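Local coordinates for protein N5-Carboxyaminoimidazole ribonucleotide synthetase (Staphylococcus aureus subsp. aureus, PDB 3ORQ) that catalyses the ATP-dependent joining of bicarbonate to 5-aminoimidazole ribonucleotide, giving N5-carboxyaminoimidazole ribonucleotide in purine biosynthesis, at residues F11-G16 and K73-T78; K37-D42 and A53-Q58; P211-E216 and T225-R230; L310-M315 and L358-N363. All coordinates share one frame; numbering follows the deposited sequence.

Interaction 1: residues F11-G16 and K73-T78; sequences FGATIG and KCDVIT
In the parallel sheet of the preATP-grasp domain, strand 14-18 lies beside the outermost strand 76-79, and the contact of T14 with D75 opens their pairing. The carboxylate of D75 comes back across to the neighbouring backbone: OD2 accepts from T14 N at 2.8 Å, through its anti lone pair and in an almost straight bond (174°). With D75 CG anti to its own carbonyl carbon (chi1 -59°), the side chain lies beside the backbone N, whose own bond runs to T14 O at 2.8 Å. A13 CB lies against the same OD2. Regular parallel bonding follows, G16 N to V76 O and T78 N to G16 O, both 2.8 Å. On one face I15 CG1 meets V76 CG1 at 3.7 Å, the two branched side chains lying side by side and pointing the same way. On the other, C74 SG presses on G16 CA at 3.2 Å, a place that suits glycine because a CB there would run into the sulfur. If D75 is ionised, as expected of an aspartate, its charge would probably strengthen the bond to T14 N; two bonds from this one residue hold both polar backbone atoms of T14 just before strand 76-79.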
loop_
_atom_site.group_PDB
_atom_site.type_symbol
_atom_site.label_atom_id
_atom_site.label_comp_id
_atom_site.label_asym_id
_atom_site.label_seq_id
_atom_site.Cartn_x
_atom_site.Cartn_y
_atom_site.Cartn_z
ATOM N N PHE A 11 -3.165 -17.767 0.088
ATOM C CA PHE A 11 -3.533 -16.792 1.082
ATOM C C PHE A 11 -4.023 -17.542 2.309
ATOM O O PHE A 11 -4.583 -18.652 2.185
ATOM C CB PHE A 11 -4.593 -15.803 0.558
ATOM C CG PHE A 11 -5.921 -16.450 0.212
ATOM C CD1 PHE A 11 -6.819 -16.821 1.214
ATOM C CD2 PHE A 11 -6.264 -16.689 -1.116
ATOM C CE1 PHE A 11 -8.047 -17.391 0.889
ATOM C CE2 PHE A 11 -7.508 -17.244 -1.451
ATOM C CZ PHE A 11 -8.385 -17.598 -0.472
ATOM N N GLY A 12 -3.836 -16.944 3.490
ATOM C CA GLY A 12 -4.196 -17.640 4.728
ATOM C C GLY A 12 -2.982 -18.276 5.370
ATOM O O GLY A 12 -2.987 -18.536 6.571
ATOM N N ALA A 13 -1.907 -18.502 4.601
ATOM C CA ALA A 13 -0.702 -19.065 5.194
ATOM C C ALA A 13 0.020 -17.972 5.982
ATOM O O ALA A 13 -0.309 -16.771 5.850
ATOM C CB ALA A 13 0.187 -19.620 4.137
ATOM N N THR A 14 0.992 -18.385 6.801
ATOM C CA THR A 14 1.721 -17.471 7.646
ATOM C C THR A 14 3.176 -17.239 7.218
ATOM O O THR A 14 3.941 -18.174 7.015
ATOM C CB THR A 14 1.715 -17.976 9.091
ATOM O OG1 THR A 14 0.350 -18.112 9.541
ATOM C CG2 THR A 14 2.445 -16.970 9.975
ATOM N N ILE A 15 3.566 -15.980 7.160
ATOM C CA ILE A 15 4.895 -15.610 6.759
ATOM C C ILE A 15 5.648 -15.102 7.953
ATOM O O ILE A 15 5.178 -14.220 8.663
ATOM C CB ILE A 15 4.843 -14.515 5.653
ATOM C CG1 ILE A 15 4.096 -15.046 4.403
ATOM C CG2 ILE A 15 6.252 -14.031 5.302
ATOM C CD1 ILE A 15 3.990 -14.004 3.219
ATOM N N GLY A 16 6.822 -15.664 8.193
ATOM C CA GLY A 16 7.703 -15.218 9.262
ATOM C C GLY A 16 8.740 -14.238 8.744
ATOM O O GLY A 16 9.283 -14.433 7.652
ATOM N N LYS A 73 5.621 -21.390 13.895
ATOM C CA LYS A 73 4.388 -20.646 13.617
ATOM C C LYS A 73 4.144 -20.355 12.142
ATOM O O LYS A 73 3.055 -19.923 11.772
ATOM C CB LYS A 73 4.415 -19.323 14.377
ATOM C CG LYS A 73 4.433 -19.482 15.883
ATOM C CD LYS A 73 4.685 -18.158 16.598
ATOM C CE LYS A 73 4.896 -18.376 18.080
ATOM N NZ LYS A 73 3.664 -18.943 18.670
ATOM N N CYS A 74 5.135 -20.592 11.293
ATOM C CA CYS A 74 5.130 -20.018 9.940
ATOM C C CYS A 74 5.188 -21.092 8.885
ATOM O O CYS A 74 5.729 -22.185 9.128
ATOM C CB CYS A 74 6.349 -19.077 9.753
ATOM S SG CYS A 74 6.276 -17.632 10.843
ATOM N N ASP A 75 4.662 -20.775 7.708
ATOM C CA ASP A 75 4.754 -21.704 6.575
ATOM C C ASP A 75 5.936 -21.356 5.676
ATOM O O ASP A 75 6.395 -22.189 4.877
ATOM C CB ASP A 75 3.455 -21.670 5.778
ATOM C CG ASP A 75 2.267 -22.036 6.620
ATOM O OD1 ASP A 75 2.171 -23.203 7.038
ATOM O OD2 ASP A 75 1.442 -21.167 6.912
ATOM N N VAL A 76 6.405 -20.116 5.788
ATOM C CA VAL A 76 7.616 -19.667 5.084
ATOM C C VAL A 76 8.317 -18.649 5.945
ATOM O O VAL A 76 7.667 -17.900 6.651
ATOM C CB VAL A 76 7.302 -19.080 3.660
ATOM C CG1 VAL A 76 6.490 -17.818 3.751
ATOM C CG2 VAL A 76 8.565 -18.795 2.918
ATOM N N ILE A 77 9.641 -18.608 5.901
ATOM C CA ILE A 77 10.381 -17.583 6.670
ATOM C C ILE A 77 11.277 -16.787 5.737
ATOM O O ILE A 77 11.961 -17.360 4.888
ATOM C CB ILE A 77 11.207 -18.184 7.818
ATOM C CG1 ILE A 77 10.314 -18.808 8.885
ATOM C CG2 ILE A 77 12.080 -17.156 8.476
ATOM C CD1 ILE A 77 11.084 -19.723 9.762
ATOM N N THR A 78 11.211 -15.465 5.858
ATOM C CA THR A 78 12.095 -14.565 5.100
ATOM C C THR A 78 12.769 -13.631 6.095
ATOM O O THR A 78 12.510 -13.694 7.294
ATOM C CB THR A 78 11.336 -13.749 4.024
ATOM O OG1 THR A 78 12.261 -12.946 3.265
ATOM C CG2 THR A 78 10.238 -12.853 4.658
#

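Interaction 2: residues K37-D42 and A53-Q58; sequences KVVVLD and AHEFIQ
K37 crosses the imidazole of H54 at about a right angle and covers one of its faces. Followed outward, K37 CB sits 3.7 Å from the ring centroid, 17° off the normal, a CH-pi contact; CG then passes NE2 and CE1, and the chain stays extended until it bends at chi4 (-67°), with NZ 4.5 Å from NE2, too far for a contact. A long aliphatic stem suits this place, where its methylenes can lie on a ring. The ring is also bonded to the backbone of the next residue: ND1 accepts from V38 N at 3.0 Å, although that donor stands 35° out of the ring plane. V38 O receives E55 N at 3.2 Å, and the parallel pairing continues from V40 N to E55 O and from I57 N to V40 O, the latter at 2.8 Å and nearly straight. Beta-branched residues fit such extended strands: V39 CG1 touches I57 CD1, while on the other face V40 CG1 is tight against A53 CB at 3.4 Å. In this Rossmann-like sheet, strand 37-42 is flanked by 14-18 and the outermost 55-58. Helix 64-73 packs on V39, L41 and I57, helix 22-33 lies against V38 and H54, and Y51 of the second subunit brings its ring to H54.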
loop_
_atom_site.group_PDB
_atom_site.type_symbol
_atom_site.label_atom_id
_atom_site.label_comp_id
_atom_site.label_asym_id
_atom_site.label_seq_id
_atom_site.Cartn_x
_atom_site.Cartn_y
_atom_site.Cartn_z
ATOM N N LYS A 37 -0.858 -14.035 6.844
ATOM C CA LYS A 37 -0.660 -13.596 8.198
ATOM C C LYS A 37 0.818 -13.353 8.393
ATOM O O LYS A 37 1.647 -13.905 7.668
ATOM C CB LYS A 37 -1.179 -14.636 9.184
ATOM C CG LYS A 37 -2.642 -14.972 8.966
ATOM C CD LYS A 37 -2.992 -16.171 9.850
ATOM C CE LYS A 37 -4.452 -16.587 9.677
ATOM N NZ LYS A 37 -5.302 -15.513 10.199
ATOM N N VAL A 38 1.162 -12.524 9.370
ATOM C CA VAL A 38 2.557 -12.154 9.542
ATOM C C VAL A 38 2.976 -12.330 10.986
ATOM O O VAL A 38 2.349 -11.769 11.881
ATOM C CB VAL A 38 2.790 -10.671 9.182
ATOM C CG1 VAL A 38 4.230 -10.263 9.543
ATOM C CG2 VAL A 38 2.522 -10.413 7.687
ATOM N N VAL A 39 4.061 -13.083 11.195
ATOM C CA VAL A 39 4.743 -13.141 12.495
ATOM C C VAL A 39 6.105 -12.453 12.349
ATOM O O VAL A 39 6.868 -12.751 11.433
ATOM C CB VAL A 39 4.946 -14.605 12.954
ATOM C CG1 VAL A 39 5.711 -14.641 14.240
ATOM C CG2 VAL A 39 3.589 -15.255 13.189
ATOM N N VAL A 40 6.422 -11.527 13.233
ATOM C CA VAL A 40 7.666 -10.821 13.067
ATOM C C VAL A 40 8.545 -10.976 14.339
ATOM O O VAL A 40 8.033 -10.963 15.476
ATOM C CB VAL A 40 7.438 -9.305 12.709
ATOM C CG1 VAL A 40 6.634 -8.594 13.825
ATOM C CG2 VAL A 40 8.786 -8.589 12.540
ATOM N N LEU A 41 9.855 -11.134 14.119
ATOM C CA LEU A 41 10.836 -11.298 15.199
ATOM C C LEU A 41 11.821 -10.117 15.166
ATOM O O LEU A 41 12.435 -9.808 14.132
ATOM C CB LEU A 41 11.589 -12.637 15.069
ATOM C CG LEU A 41 12.515 -13.034 16.229
ATOM C CD1 LEU A 41 12.650 -14.567 16.404
ATOM C CD2 LEU A 41 13.878 -12.376 16.105
ATOM N N ASP A 42 11.968 -9.452 16.302
ATOM C CA ASP A 42 12.871 -8.319 16.417
ATOM C C ASP A 42 13.166 -8.167 17.917
ATOM O O ASP A 42 12.262 -8.363 18.742
ATOM C CB ASP A 42 12.193 -7.050 15.858
ATOM C CG ASP A 42 13.166 -5.895 15.642
ATOM O OD1 ASP A 42 13.582 -5.650 14.482
ATOM O OD2 ASP A 42 13.560 -5.248 16.629
ATOM N N ALA A 53 1.858 -6.850 12.222
ATOM C CA ALA A 53 2.022 -8.312 12.349
ATOM C C ALA A 53 0.896 -8.911 13.177
ATOM O O ALA A 53 0.375 -8.250 14.051
ATOM C CB ALA A 53 3.305 -8.623 13.002
ATOM N N HIS A 54 0.500 -10.144 12.879
ATOM C CA HIS A 54 -0.446 -10.875 13.708
ATOM C C HIS A 54 0.200 -11.258 14.999
ATOM O O HIS A 54 -0.442 -11.270 16.029
ATOM C CB HIS A 54 -0.926 -12.146 12.990
ATOM C CG HIS A 54 -1.818 -11.850 11.829
ATOM N ND1 HIS A 54 -1.329 -11.363 10.646
ATOM C CD2 HIS A 54 -3.162 -11.895 11.685
ATOM C CE1 HIS A 54 -2.330 -11.146 9.803
ATOM N NE2 HIS A 54 -3.451 -11.467 10.406
ATOM N N GLU A 55 1.499 -11.504 14.956
ATOM C CA GLU A 55 2.173 -11.892 16.153
ATOM C C GLU A 55 3.566 -11.274 16.191
ATOM O O GLU A 55 4.219 -11.139 15.164
ATOM C CB GLU A 55 2.225 -13.408 16.150
ATOM C CG GLU A 55 2.602 -14.066 17.421
ATOM C CD GLU A 55 2.115 -15.510 17.449
ATOM O OE1 GLU A 55 1.266 -15.912 16.594
ATOM O OE2 GLU A 55 2.591 -16.225 18.339
ATOM N N PHE A 56 4.007 -10.883 17.381
ATOM C CA PHE A 56 5.307 -10.282 17.558
ATOM C C PHE A 56 6.105 -11.155 18.538
ATOM O O PHE A 56 5.622 -11.464 19.634
ATOM C CB PHE A 56 5.158 -8.843 18.071
ATOM C CG PHE A 56 6.442 -8.236 18.526
ATOM C CD1 PHE A 56 7.497 -8.112 17.665
ATOM C CD2 PHE A 56 6.604 -7.801 19.847
ATOM C CE1 PHE A 56 8.718 -7.573 18.112
ATOM C CE2 PHE A 56 7.832 -7.253 20.296
ATOM C CZ PHE A 56 8.862 -7.142 19.442
ATOM N N ILE A 57 7.283 -11.598 18.113
ATOM C CA ILE A 57 8.194 -12.341 18.956
ATOM C C ILE A 57 9.404 -11.431 19.242
ATOM O O ILE A 57 10.199 -11.108 18.339
ATOM C CB ILE A 57 8.707 -13.596 18.303
ATOM C CG1 ILE A 57 7.578 -14.612 18.039
ATOM C CG2 ILE A 57 9.808 -14.231 19.176
ATOM C CD1 ILE A 57 8.039 -15.813 17.152
ATOM N N GLN A 58 9.519 -10.992 20.497
ATOM C CA GLN A 58 10.634 -10.137 20.884
ATOM C C GLN A 58 11.799 -11.056 21.295
ATOM O O GLN A 58 11.694 -11.796 22.278
ATOM C CB GLN A 58 10.248 -9.186 22.036
ATOM C CG GLN A 58 11.415 -8.279 22.448
ATOM C CD GLN A 58 11.074 -7.217 23.524
ATOM O OE1 GLN A 58 10.019 -7.252 24.154
ATOM N NE2 GLN A 58 11.988 -6.268 23.717
#

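Interaction 3: residues P211-E216 and T225-R230; sequences PLQENE and TIVPAR
P211 begins the contact by laying its ring CB against V227 CG1 at 3.7 Å, a rigid apolar edge meeting a branched one. At L212 the carbonyl accepts from A229 N (3.1 Å), the donor standing well above the carbonyl plane, while CD2 touches A229 CB. Q213 contributes its CB, which touches both V227 CG2 and T225 CG2. E214 is the polar centre. Its backbone makes both bonds of an antiparallel hydrogen-bonded pair with I226, E214 N to I226 O at 2.9 Å and I226 N to E214 O at 2.7 Å. This is the beta hairpin of strands 207-218 and 221-227 in the ATP-grasp domain; beyond it a cis peptide precedes P228, and A229 and R230 then lie alongside E214. CG of E214 lies anti to its backbone N (chi1 170°) and the chain runs out extended, a glutamate's length that reaches the arginine. R230 grips the carboxylate side-on: NH2 gives to OE1 at 2.8 Å and NE to OE2 at 3.0 Å, with the two planes 48° apart. OE2 also takes R230 N at 3.1 Å, and R230 NH2 forms a second salt bridge to E366. N215 and T225 form an antiparallel non-hydrogen-bonded pair, their side chains side by side and pointing the same way on the face away from E214.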
loop_
_atom_site.group_PDB
_atom_site.type_symbol
_atom_site.label_atom_id
_atom_site.label_comp_id
_atom_site.label_asym_id
_atom_site.label_seq_id
_atom_site.Cartn_x
_atom_site.Cartn_y
_atom_site.Cartn_z
ATOM N N PRO A 211 12.824 -1.043 -12.988
ATOM C CA PRO A 211 13.584 -0.009 -13.720
ATOM C C PRO A 211 14.898 0.348 -13.007
ATOM O O PRO A 211 14.938 0.467 -11.785
ATOM C CB PRO A 211 12.640 1.215 -13.696
ATOM C CG PRO A 211 11.285 0.718 -13.033
ATOM C CD PRO A 211 11.358 -0.780 -12.983
ATOM N N LEU A 212 15.964 0.547 -13.781
ATOM C CA LEU A 212 17.250 1.002 -13.254
ATOM C C LEU A 212 17.065 2.298 -12.505
ATOM O O LEU A 212 16.343 3.184 -12.935
ATOM C CB LEU A 212 18.237 1.192 -14.395
ATOM C CG LEU A 212 19.694 1.310 -13.979
ATOM C CD1 LEU A 212 20.310 -0.041 -13.450
ATOM C CD2 LEU A 212 20.532 1.967 -15.141
ATOM N N GLN A 213 17.689 2.398 -11.344
ATOM C CA GLN A 213 17.499 3.555 -10.512
ATOM C C GLN A 213 18.827 4.266 -10.279
ATOM O O GLN A 213 19.887 3.633 -10.235
ATOM C CB GLN A 213 16.763 3.198 -9.194
ATOM C CG GLN A 213 17.199 1.952 -8.477
ATOM C CD GLN A 213 16.126 0.869 -8.352
ATOM O OE1 GLN A 213 15.049 0.921 -8.941
ATOM N NE2 GLN A 213 16.461 -0.150 -7.591
ATOM N N GLU A 214 18.768 5.591 -10.192
ATOM C CA GLU A 214 19.961 6.411 -10.071
ATOM C C GLU A 214 20.029 7.011 -8.651
ATOM O O GLU A 214 19.069 7.596 -8.153
ATOM C CB GLU A 214 19.937 7.522 -11.119
ATOM C CG GLU A 214 21.011 8.549 -10.918
ATOM C CD GLU A 214 20.858 9.786 -11.791
ATOM O OE1 GLU A 214 21.515 10.807 -11.450
ATOM O OE2 GLU A 214 20.102 9.741 -12.784
ATOM N N ASN A 215 21.188 6.883 -8.031
ATOM C CA ASN A 215 21.338 7.079 -6.604
ATOM C C ASN A 215 22.440 8.085 -6.253
ATOM O O ASN A 215 23.647 7.907 -6.598
ATOM C CB ASN A 215 21.628 5.732 -5.919
ATOM C CG ASN A 215 20.521 4.713 -6.149
ATOM O OD1 ASN A 215 19.345 5.077 -6.201
ATOM N ND2 ASN A 215 20.879 3.439 -6.262
ATOM N N GLU A 216 22.033 9.123 -5.539
ATOM C CA GLU A 216 22.980 10.063 -4.996
ATOM C C GLU A 216 23.038 9.804 -3.514
ATOM O O GLU A 216 21.985 9.598 -2.861
ATOM C CB GLU A 216 22.571 11.503 -5.281
ATOM C CG GLU A 216 23.574 12.491 -4.696
ATOM C CD GLU A 216 23.243 13.934 -4.985
ATOM O OE1 GLU A 216 22.402 14.212 -5.859
ATOM O OE2 GLU A 216 23.836 14.793 -4.320
ATOM N N THR A 225 17.077 9.049 -4.952
ATOM C CA THR A 225 16.978 8.046 -6.033
ATOM C C THR A 225 16.079 8.597 -7.098
ATOM O O THR A 225 14.975 9.075 -6.793
ATOM C CB THR A 225 16.400 6.716 -5.502
ATOM O OG1 THR A 225 17.311 6.194 -4.511
ATOM C CG2 THR A 225 16.141 5.693 -6.644
ATOM N N ILE A 226 16.558 8.562 -8.343
ATOM C CA ILE A 226 15.776 9.040 -9.495
ATOM C C ILE A 226 15.520 7.909 -10.450
ATOM O O ILE A 226 16.422 7.151 -10.768
ATOM C CB ILE A 226 16.536 10.121 -10.282
ATOM C CG1 ILE A 226 16.657 11.382 -9.425
ATOM C CG2 ILE A 226 15.852 10.360 -11.658
ATOM C CD1 ILE A 226 17.305 12.542 -10.131
ATOM N N VAL A 227 14.283 7.796 -10.920
ATOM C CA VAL A 227 13.928 6.742 -11.817
ATOM C C VAL A 227 13.066 7.368 -12.890
ATOM O O VAL A 227 12.078 8.041 -12.562
ATOM C CB VAL A 227 13.123 5.617 -11.083
ATOM C CG1 VAL A 227 12.853 4.454 -12.010
ATOM C CG2 VAL A 227 13.893 5.114 -9.848
ATOM N N PRO A 228 13.381 7.104 -14.174
ATOM C CA PRO A 228 14.419 6.176 -14.618
ATOM C C PRO A 228 15.797 6.803 -14.547
ATOM O O PRO A 228 15.927 8.032 -14.751
ATOM C CB PRO A 228 14.040 5.902 -16.091
ATOM C CG PRO A 228 13.344 7.125 -16.556
ATOM C CD PRO A 228 12.658 7.708 -15.316
ATOM N N ALA A 229 16.811 5.984 -14.249
ATOM C CA ALA A 229 18.205 6.466 -14.213
ATOM C C ALA A 229 18.552 7.212 -15.533
ATOM O O ALA A 229 18.301 6.713 -16.637
ATOM C CB ALA A 229 19.153 5.314 -13.976
ATOM N N ARG A 230 19.076 8.427 -15.407
ATOM C CA ARG A 230 19.427 9.254 -16.572
ATOM C C ARG A 230 20.692 8.803 -17.353
ATOM O O ARG A 230 21.182 9.518 -18.213
ATOM C CB ARG A 230 19.551 10.733 -16.171
ATOM C CG ARG A 230 18.235 11.346 -15.704
ATOM C CD ARG A 230 18.450 12.636 -14.939
ATOM N NE ARG A 230 19.338 12.511 -13.779
ATOM C CZ ARG A 230 19.400 13.410 -12.800
ATOM N NH1 ARG A 230 18.612 14.468 -12.847
ATOM N NH2 ARG A 230 20.238 13.262 -11.773
#

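Interaction 4: residues L310-M315 and L358-N363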
loop_
_atom_site.group_PDB
_atom_site.type_symbol
_atom_site.label_atom_id
_atom_site.label_comp_id
_atom_site.label_asym_id
_atom_site.label_seq_id
_atom_site.Cartn_x
_atom_site.Cartn_y
_atom_site.Cartn_z
ATOM N N LEU A 310 4.964 3.506 -14.174
ATOM C CA LEU A 310 3.733 4.283 -14.521
ATOM C C LEU A 310 4.005 5.805 -14.542
ATOM O O LEU A 310 3.435 6.548 -15.337
ATOM C CB LEU A 310 2.617 3.948 -13.531
ATOM C CG LEU A 310 2.287 2.447 -13.444
ATOM C CD1 LEU A 310 1.259 2.116 -12.345
ATOM C CD2 LEU A 310 1.821 1.892 -14.834
ATOM N N LYS A 311 4.903 6.269 -13.683
ATOM C CA LYS A 311 5.323 7.648 -13.726
ATOM C C LYS A 311 6.726 7.766 -13.123
ATOM O O LYS A 311 7.026 7.078 -12.132
ATOM C CB LYS A 311 4.327 8.493 -12.920
ATOM C CG LYS A 311 4.357 9.976 -13.271
ATOM C CD LYS A 311 3.196 10.737 -12.630
ATOM C CE LYS A 311 3.392 12.279 -12.867
ATOM N NZ LYS A 311 2.368 13.047 -12.151
ATOM N N PRO A 312 7.585 8.653 -13.688
ATOM C CA PRO A 312 8.948 8.773 -13.204
ATOM C C PRO A 312 8.898 9.359 -11.811
ATOM O O PRO A 312 7.832 9.894 -11.410
ATOM C CB PRO A 312 9.589 9.799 -14.139
ATOM C CG PRO A 312 8.760 9.789 -15.412
ATOM C CD PRO A 312 7.330 9.498 -14.886
ATOM N N ALA A 313 10.026 9.281 -11.077
ATOM C CA ALA A 313 9.980 9.537 -9.653
ATOM C C ALA A 313 11.297 9.983 -9.059
ATOM O O ALA A 313 12.364 9.645 -9.542
ATOM C CB ALA A 313 9.435 8.293 -8.901
ATOM N N VAL A 314 11.198 10.759 -7.993
ATOM C CA VAL A 314 12.354 11.257 -7.301
ATOM C C VAL A 314 12.079 10.955 -5.851
ATOM O O VAL A 314 11.114 11.478 -5.258
ATOM C CB VAL A 314 12.483 12.786 -7.480
ATOM C CG1 VAL A 314 13.646 13.303 -6.672
ATOM C CG2 VAL A 314 12.707 13.120 -8.925
HETATM N N MSE A 315 12.878 10.079 -5.275
HETATM C CA MSE A 315 12.597 9.692 -3.913
HETATM C C MSE A 315 13.700 10.240 -3.009
HETATM O O MSE A 315 14.883 10.135 -3.352
HETATM C CB MSE A 315 12.576 8.180 -3.825
HETATM C CG MSE A 315 12.334 7.694 -2.390
HETATM SE SE MSE A 315 13.273 6.049 -2.035
HETATM C CE MSE A 315 14.027 6.636 -0.389
ATOM N N LEU A 358 6.230 11.865 -7.484
ATOM C CA LEU A 358 5.996 11.452 -8.857
ATOM C C LEU A 358 6.087 12.682 -9.705
ATOM O O LEU A 358 5.578 13.725 -9.321
ATOM C CB LEU A 358 4.619 10.806 -8.999
ATOM C CG LEU A 358 4.413 9.515 -8.183
ATOM C CD1 LEU A 358 3.002 8.934 -8.421
ATOM C CD2 LEU A 358 5.497 8.486 -8.549
ATOM N N THR A 359 6.754 12.577 -10.851
ATOM C CA THR A 359 7.007 13.781 -11.665
ATOM C C THR A 359 7.161 13.458 -13.156
ATOM O O THR A 359 7.703 12.409 -13.516
ATOM C CB THR A 359 8.286 14.495 -11.172
ATOM O OG1 THR A 359 8.499 15.727 -11.887
ATOM C CG2 THR A 359 9.498 13.587 -11.341
ATOM N N ASN A 360 6.701 14.357 -14.021
ATOM C CA ASN A 360 7.040 14.229 -15.433
ATOM C C ASN A 360 8.332 14.948 -15.809
ATOM O O ASN A 360 8.870 14.775 -16.918
ATOM C CB ASN A 360 5.908 14.757 -16.301
ATOM C CG ASN A 360 4.713 13.863 -16.287
ATOM O OD1 ASN A 360 4.837 12.638 -16.313
ATOM N ND2 ASN A 360 3.536 14.470 -16.239
ATOM N N ASP A 361 8.818 15.779 -14.903
ATOM C CA ASP A 361 10.032 16.516 -15.162
ATOM C C ASP A 361 11.021 16.281 -14.037
ATOM O O ASP A 361 11.183 17.097 -13.120
ATOM C CB ASP A 361 9.755 18.005 -15.384
ATOM C CG ASP A 361 10.998 18.765 -15.900
ATOM O OD1 ASP A 361 12.135 18.260 -15.751
ATOM O OD2 ASP A 361 10.833 19.869 -16.461
ATOM N N VAL A 362 11.708 15.158 -14.142
ATOM C CA VAL A 362 12.657 14.713 -13.128
ATOM C C VAL A 362 13.742 15.755 -12.862
ATOM O O VAL A 362 14.073 16.041 -11.715
ATOM C CB VAL A 362 13.282 13.364 -13.548
ATOM C CG1 VAL A 362 14.398 13.040 -12.671
ATOM C CG2 VAL A 362 12.199 12.195 -13.517
ATOM N N ASN A 363 14.308 16.324 -13.920
ATOM C CA ASN A 363 15.420 17.264 -13.742
ATOM C C ASN A 363 15.018 18.494 -12.936
ATOM O O ASN A 363 15.756 18.924 -12.066
ATOM C CB ASN A 363 16.081 17.609 -15.072
ATOM C CG ASN A 363 16.832 16.413 -15.667
ATOM O OD1 ASN A 363 16.926 15.357 -15.046
ATOM N ND2 ASN A 363 17.337 16.564 -16.865
#
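P312 and V362 meet where the chain enters helix 362-372: the ring's CB lies 3.6 Å from V362 CG2, while V362's other branch, CG1, turns to V314 CG2 at 4.1 Å. V314 runs at a slant to both V362 and T359; a branched valine suits this place because its CG2 reaches V362 CG1 and also T359 CG2, 4.0 Å away. The backbone is tied by T359 N to P312 O at 2.9 Å, the donor lying 38° out of the carbonyl plane. A proline can stand here because the link uses its carbonyl. Next to this bond, strands 313-319 and 351-358 run antiparallel, and the chain then turns into the helix by an ST turn, T359 OG1 accepting from D361 N at 3.0 Å, with D361 as N-cap. The same OG1 is hydrogen-bonded to the hydroxyl of T365 in that helix. In the antiparallel non-hydrogen-bonded pair A313-L358 both side chains lie on one face, A313 CB 4.0 Å from L358 CD2. K311, with CG anti to its backbone N (chi1 -160°), stretches out fully: CD passes L358 CB at 3.9 Å, and the lysine chain crosses the N360 side chain at about a right angle, CE 3.8 Å from OD1. Its length carries NZ on to a salt bridge with E308 of the second subunit.

In the fold
Strand 14-18 comes first in the chain, and its neighbour on one side, 76-79, comes much later, so interaction 1 closes a long loop; interaction 2, joining 37-42 with 53-58, closes a short one nested inside it. The two touch in the shared parallel sheet, through I15 N to K37 O and the salt bridge of K73 with E55. Interaction 3 follows in series, closing a short hairpin in the ATP-grasp domain, its nearest atoms about 17 Å from interaction 1. Interaction 4 then closes its own loop of about 40 residues, on that same large antiparallel sheet, where 313-319 neighbours 221-227 through T225 O to M315 N and V227 O to A313 N. None of the loops cross.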